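Local atomic coordinates of putative protein (Aquifex aeolicus, PDB entry 1T6T), a protein that is of unknown function but carries a Toprim domain related to that of RNase M5, which makes a role in nucleic acid processing plausible. Residues His74-Arg77 / Ile78-Lys81; Glu84-Ser88 / Gln89-Val93. All blocks are in the same frame, centred on the assembly; numbering follows the deposited sequence.

Interaction 1: residues His74-Arg77 / Ile78-Lys81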
loop_
_atom_site.group_PDB
_atom_site.type_symbol
_atom_site.label_atom_id
_atom_site.label_comp_id
_atom_site.label_asym_id
_atom_site.label_seq_id
_atom_site.Cartn_x
_atom_site.Cartn_y
_atom_site.Cartn_z
ATOM N N HIS B 74 2.002 -1.353 -8.745
ATOM C CA HIS B 74 1.702 -1.536 -7.333
ATOM C C HIS B 74 0.263 -2.018 -7.139
ATOM O O HIS B 74 0.005 -2.937 -6.363
ATOM C CB HIS B 74 1.939 -0.214 -6.592
ATOM C CG HIS B 74 1.666 -0.277 -5.122
ATOM N ND1 HIS B 74 0.416 -0.060 -4.586
ATOM C CD2 HIS B 74 2.488 -0.526 -4.074
ATOM C CE1 HIS B 74 0.478 -0.170 -3.270
ATOM N NE2 HIS B 74 1.724 -0.453 -2.934
ATOM N N GLY B 75 -0.668 -1.398 -7.857
ATOM C CA GLY B 75 -2.063 -1.782 -7.742
ATOM C C GLY B 75 -2.370 -3.153 -8.320
ATOM O O GLY B 75 -3.206 -3.884 -7.787
ATOM N N GLU B 76 -1.703 -3.508 -9.412
ATOM C CA GLU B 76 -1.922 -4.798 -10.052
ATOM C C GLU B 76 -1.460 -5.951 -9.160
ATOM O O GLU B 76 -2.092 -7.006 -9.127
ATOM C CB GLU B 76 -1.201 -4.840 -11.400
ATOM C CG GLU B 76 -1.528 -6.056 -12.262
ATOM C CD GLU B 76 -3.016 -6.201 -12.556
ATOM O OE1 GLU B 76 -3.672 -5.186 -12.870
ATOM O OE2 GLU B 76 -3.526 -7.339 -12.485
ATOM N N ARG B 77 -0.356 -5.758 -8.442
ATOM C CA ARG B 77 0.142 -6.795 -7.543
ATOM C C ARG B 77 -0.853 -7.013 -6.406
ATOM O O ARG B 77 -1.163 -8.151 -6.044
ATOM C CB ARG B 77 1.501 -6.395 -6.967
ATOM C CG ARG B 77 2.610 -6.364 -7.997
ATOM C CD ARG B 77 3.874 -5.755 -7.418
ATOM N NE ARG B 77 4.986 -5.834 -8.360
ATOM C CZ ARG B 77 6.136 -5.188 -8.211
ATOM N NH1 ARG B 77 6.327 -4.410 -7.155
ATOM N NH2 ARG B 77 7.098 -5.325 -9.115
ATOM N N ILE B 78 -1.357 -5.921 -5.843
ATOM C CA ILE B 78 -2.323 -6.025 -4.756
ATOM C C ILE B 78 -3.620 -6.640 -5.278
ATOM O O ILE B 78 -4.238 -7.472 -4.615
ATOM C CB ILE B 78 -2.629 -4.643 -4.139
ATOM C CG1 ILE B 78 -1.353 -4.058 -3.537
ATOM C CG2 ILE B 78 -3.699 -4.776 -3.059
ATOM C CD1 ILE B 78 -1.543 -2.696 -2.904
ATOM N N ASN B 79 -4.027 -6.230 -6.476
ATOM C CA ASN B 79 -5.243 -6.762 -7.070
ATOM C C ASN B 79 -5.155 -8.281 -7.175
ATOM O O ASN B 79 -6.073 -8.993 -6.780
ATOM C CB ASN B 79 -5.465 -6.183 -8.467
ATOM C CG ASN B 79 -6.821 -6.555 -9.037
ATOM O OD1 ASN B 79 -7.846 -6.020 -8.622
ATOM N ND2 ASN B 79 -6.831 -7.488 -9.983
ATOM N N GLN B 80 -4.042 -8.772 -7.712
ATOM C CA GLN B 80 -3.852 -10.209 -7.880
ATOM C C GLN B 80 -3.830 -10.947 -6.553
ATOM O O GLN B 80 -4.428 -12.016 -6.417
ATOM C CB GLN B 80 -2.559 -10.491 -8.647
ATOM C CG GLN B 80 -2.599 -10.022 -10.089
ATOM C CD GLN B 80 -3.861 -10.478 -10.805
ATOM O OE1 GLN B 80 -4.171 -11.671 -10.845
ATOM N NE2 GLN B 80 -4.598 -9.525 -11.369
ATOM N N LYS B 81 -3.133 -10.373 -5.579
ATOM C CA LYS B 81 -3.032 -10.968 -4.252
ATOM C C LYS B 81 -4.409 -11.098 -3.604
ATOM O O LYS B 81 -4.772 -12.157 -3.092
ATOM C CB LYS B 81 -2.134 -10.101 -3.369
ATOM C CG LYS B 81 -2.047 -10.542 -1.917
ATOM C CD LYS B 81 -1.355 -11.884 -1.799
ATOM C CE LYS B 81 -0.959 -12.175 -0.365
ATOM N NZ LYS B 81 -0.164 -13.434 -0.271
#
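Glu76 and Gln80 meet through two bent side chains: CG of Glu76 stands anti to the backbone N (chi1 -171°) and the chain then folds at chi2, while Gln80 sets its CG beside its own backbone N and bends at chi2 the other way (-49°). The carboxylate and the amide thereby come together one turn apart along the helix. Gln80 NE2 gives a hydrogen bond of 2.7 Å to Glu76 OE2, arriving nearly along the C-O axis of that oxygen. The bond is short but bent, and the acceptor lies somewhat out of the amide plane, although the two flat groups are turned only 19° from each other. OE1, the other carboxylate oxygen, forms a salt bridge with Arg98, so both arms of Glu76 are engaged and its rotation is restricted.

All of this lies near the start of helix 73-88, the crossover helix of a beta-alpha-beta unit in the Toprim domain. Backbone bonds one turn apart hold the segment, Asn79 N to Gly75 O at 2.8 Å and Lys81 N to Arg77 O at 3.0 Å; the one from Ile78 N to His74 O is weak.

On another side of the helix, Ile78 sends CD1 obliquely to the imidazole of His74, 3.3 Å from CE1, and its CG1 rests 3.3 Å from the carbonyl O of His74. The same imidazole meets the His74 ring of the second subunit, and Arg77 NH1 forms a salt bridge with Glu110 of that subunit. Asn79 ND2 is hydrogen-bonded to Glu95.

Interaction 2: residues Glu84-Ser88 / Gln89-Val93; sequences ELLSS and QGFLV
Leu86 O accepts the hydrogen bond from Phe91 N, at 3.0 Å, and Ser87 O takes Gly90 N at 3.2 Å; together with the positive phi of Gly90 (95°) they make the Schellman motif that ends helix 73-88. Gly90 N comes in well above the plane of the Ser87 carbonyl rather than onto a lone pair. At these backbone angles a CB would be jammed against the preceding carbonyl O, which accounts for a glycine here. Gln89 N shares itself weakly between Leu85 O and Leu86 O.

On the outer surface Ser88 OG is used twice. It donates to Leu85 O at 2.6 Å, and it accepts from Gln89 NE2 at 3.0 Å, a bond made possible because the Gln89 chain curls back at chi2 (-59°). The amide is thus folded over the last turn, with CG of Gln89 packed against Leu85 O.

Just before strand 92-94 the contact becomes largely apolar. The Phe91 ring turns its edge to Leu86 O, in plane with it, and its CD2 lies 3.7 Å from Leu86 CD2; Leu58 of helix 51-58 also touches this side chain. With an alanine in place of Phe91 the ring is gone, and a gap is likely to open beside Leu86 CD2 and on the side of Leu58. A water bridges the turn, donating to Phe91 O and weakly to Ser87 O. Further on, Val93 turns back to the helix and sets its CG2 3.9 Å from Leu86 CB.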
loop_
_atom_site.group_PDB
_atom_site.type_symbol
_atom_site.label_atom_id
_atom_site.label_comp_id
_atom_site.label_asym_id
_atom_site.label_seq_id
_atom_site.Cartn_x
_atom_site.Cartn_y
_atom_site.Cartn_z
ATOM N N GLU B 84 -6.779 -13.648 -5.438
ATOM C CA GLU B 84 -6.475 -15.019 -5.048
ATOM C C GLU B 84 -6.956 -15.317 -3.627
ATOM O O GLU B 84 -7.576 -16.350 -3.379
ATOM C CB GLU B 84 -4.965 -15.265 -5.164
ATOM C CG GLU B 84 -4.500 -16.665 -4.763
ATOM C CD GLU B 84 -5.263 -17.781 -5.460
ATOM O OE1 GLU B 84 -5.600 -17.632 -6.658
ATOM O OE2 GLU B 84 -5.511 -18.820 -4.806
ATOM N N LEU B 85 -6.681 -14.410 -2.695
ATOM C CA LEU B 85 -7.093 -14.609 -1.313
ATOM C C LEU B 85 -8.606 -14.689 -1.158
ATOM O O LEU B 85 -9.128 -15.635 -0.568
ATOM C CB LEU B 85 -6.561 -13.486 -0.415
ATOM C CG LEU B 85 -7.025 -13.568 1.048
ATOM C CD1 LEU B 85 -6.595 -14.900 1.658
ATOM C CD2 LEU B 85 -6.449 -12.406 1.840
ATOM N N LEU B 86 -9.312 -13.695 -1.681
ATOM C CA LEU B 86 -10.761 -13.682 -1.555
ATOM C C LEU B 86 -11.409 -14.890 -2.215
ATOM O O LEU B 86 -12.308 -15.503 -1.641
ATOM C CB LEU B 86 -11.331 -12.371 -2.117
ATOM C CG LEU B 86 -10.966 -11.140 -1.269
ATOM C CD1 LEU B 86 -11.336 -9.875 -2.012
ATOM C CD2 LEU B 86 -11.679 -11.198 0.081
ATOM N N SER B 87 -10.953 -15.255 -3.406
ATOM C CA SER B 87 -11.543 -16.411 -4.066
ATOM C C SER B 87 -11.261 -17.681 -3.249
ATOM O O SER B 87 -12.109 -18.569 -3.163
ATOM C CB SER B 87 -11.004 -16.551 -5.499
ATOM O OG SER B 87 -9.607 -16.791 -5.518
ATOM N N SER B 88 -10.083 -17.756 -2.631
ATOM C CA SER B 88 -9.728 -18.933 -1.838
ATOM C C SER B 88 -10.615 -19.061 -0.604
ATOM O O SER B 88 -10.804 -20.161 -0.086
ATOM C CB SER B 88 -8.260 -18.879 -1.392
ATOM O OG SER B 88 -8.081 -17.992 -0.298
ATOM N N GLN B 89 -11.159 -17.937 -0.140
ATOM C CA GLN B 89 -12.009 -17.935 1.045
ATOM C C GLN B 89 -13.498 -18.046 0.733
ATOM O O GLN B 89 -14.332 -17.953 1.634
ATOM C CB GLN B 89 -11.750 -16.675 1.877
ATOM C CG GLN B 89 -10.283 -16.470 2.262
ATOM C CD GLN B 89 -9.711 -17.627 3.066
ATOM O OE1 GLN B 89 -10.264 -18.018 4.094
ATOM N NE2 GLN B 89 -8.592 -18.177 2.602
ATOM N N GLY B 90 -13.831 -18.225 -0.542
ATOM C CA GLY B 90 -15.225 -18.377 -0.928
ATOM C C GLY B 90 -15.983 -17.147 -1.396
ATOM O O GLY B 90 -17.199 -17.212 -1.593
ATOM N N PHE B 91 -15.290 -16.028 -1.569
ATOM C CA PHE B 91 -15.941 -14.803 -2.030
ATOM C C PHE B 91 -15.987 -14.724 -3.548
ATOM O O PHE B 91 -15.131 -15.283 -4.233
ATOM C CB PHE B 91 -15.191 -13.572 -1.510
ATOM C CG PHE B 91 -15.250 -13.413 -0.023
ATOM C CD1 PHE B 91 -16.358 -12.824 0.582
ATOM C CD2 PHE B 91 -14.209 -13.866 0.778
ATOM C CE1 PHE B 91 -16.429 -12.691 1.963
ATOM C CE2 PHE B 91 -14.268 -13.739 2.165
ATOM C CZ PHE B 91 -15.381 -13.150 2.758
ATOM N N LEU B 92 -16.999 -14.033 -4.066
ATOM C CA LEU B 92 -17.127 -13.818 -5.500
ATOM C C LEU B 92 -16.382 -12.507 -5.751
ATOM O O LEU B 92 -16.657 -11.499 -5.101
ATOM C CB LEU B 92 -18.598 -13.674 -5.895
ATOM C CG LEU B 92 -19.430 -14.945 -5.703
ATOM C CD1 LEU B 92 -20.896 -14.664 -6.000
ATOM C CD2 LEU B 92 -18.891 -16.034 -6.617
ATOM N N VAL B 93 -15.432 -12.529 -6.676
ATOM C CA VAL B 93 -14.630 -11.350 -6.984
ATOM C C VAL B 93 -15.059 -10.681 -8.288
ATOM O O VAL B 93 -15.106 -11.317 -9.339
ATOM C CB VAL B 93 -13.130 -11.735 -7.069
ATOM C CG1 VAL B 93 -12.292 -10.529 -7.454
ATOM C CG2 VAL B 93 -12.672 -12.297 -5.730
HETATM O O HOH W 1 -15.204 -18.075 -4.405
#

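In the fold
Both contacts belong to the beta-alpha-beta unit of strand 64-67, helix 73-88 and strand 92-94, and they come in series along the chain: interaction 1 in the first half of the helix, interaction 2 at its C-terminal end and the turn into the strand. Their centres lie about 14 Å apart, and apart from sharing the helix they do not touch. Strand 92-94 is an outermost strand of the chain's four-stranded parallel sheet and pairs with 64-67, so interaction 2 is where the crossover returns to the sheet. Interaction 1 instead reaches the second subunit, so helix 73-88 meets the second subunit near its start and leads into the chain's outermost strand at its end.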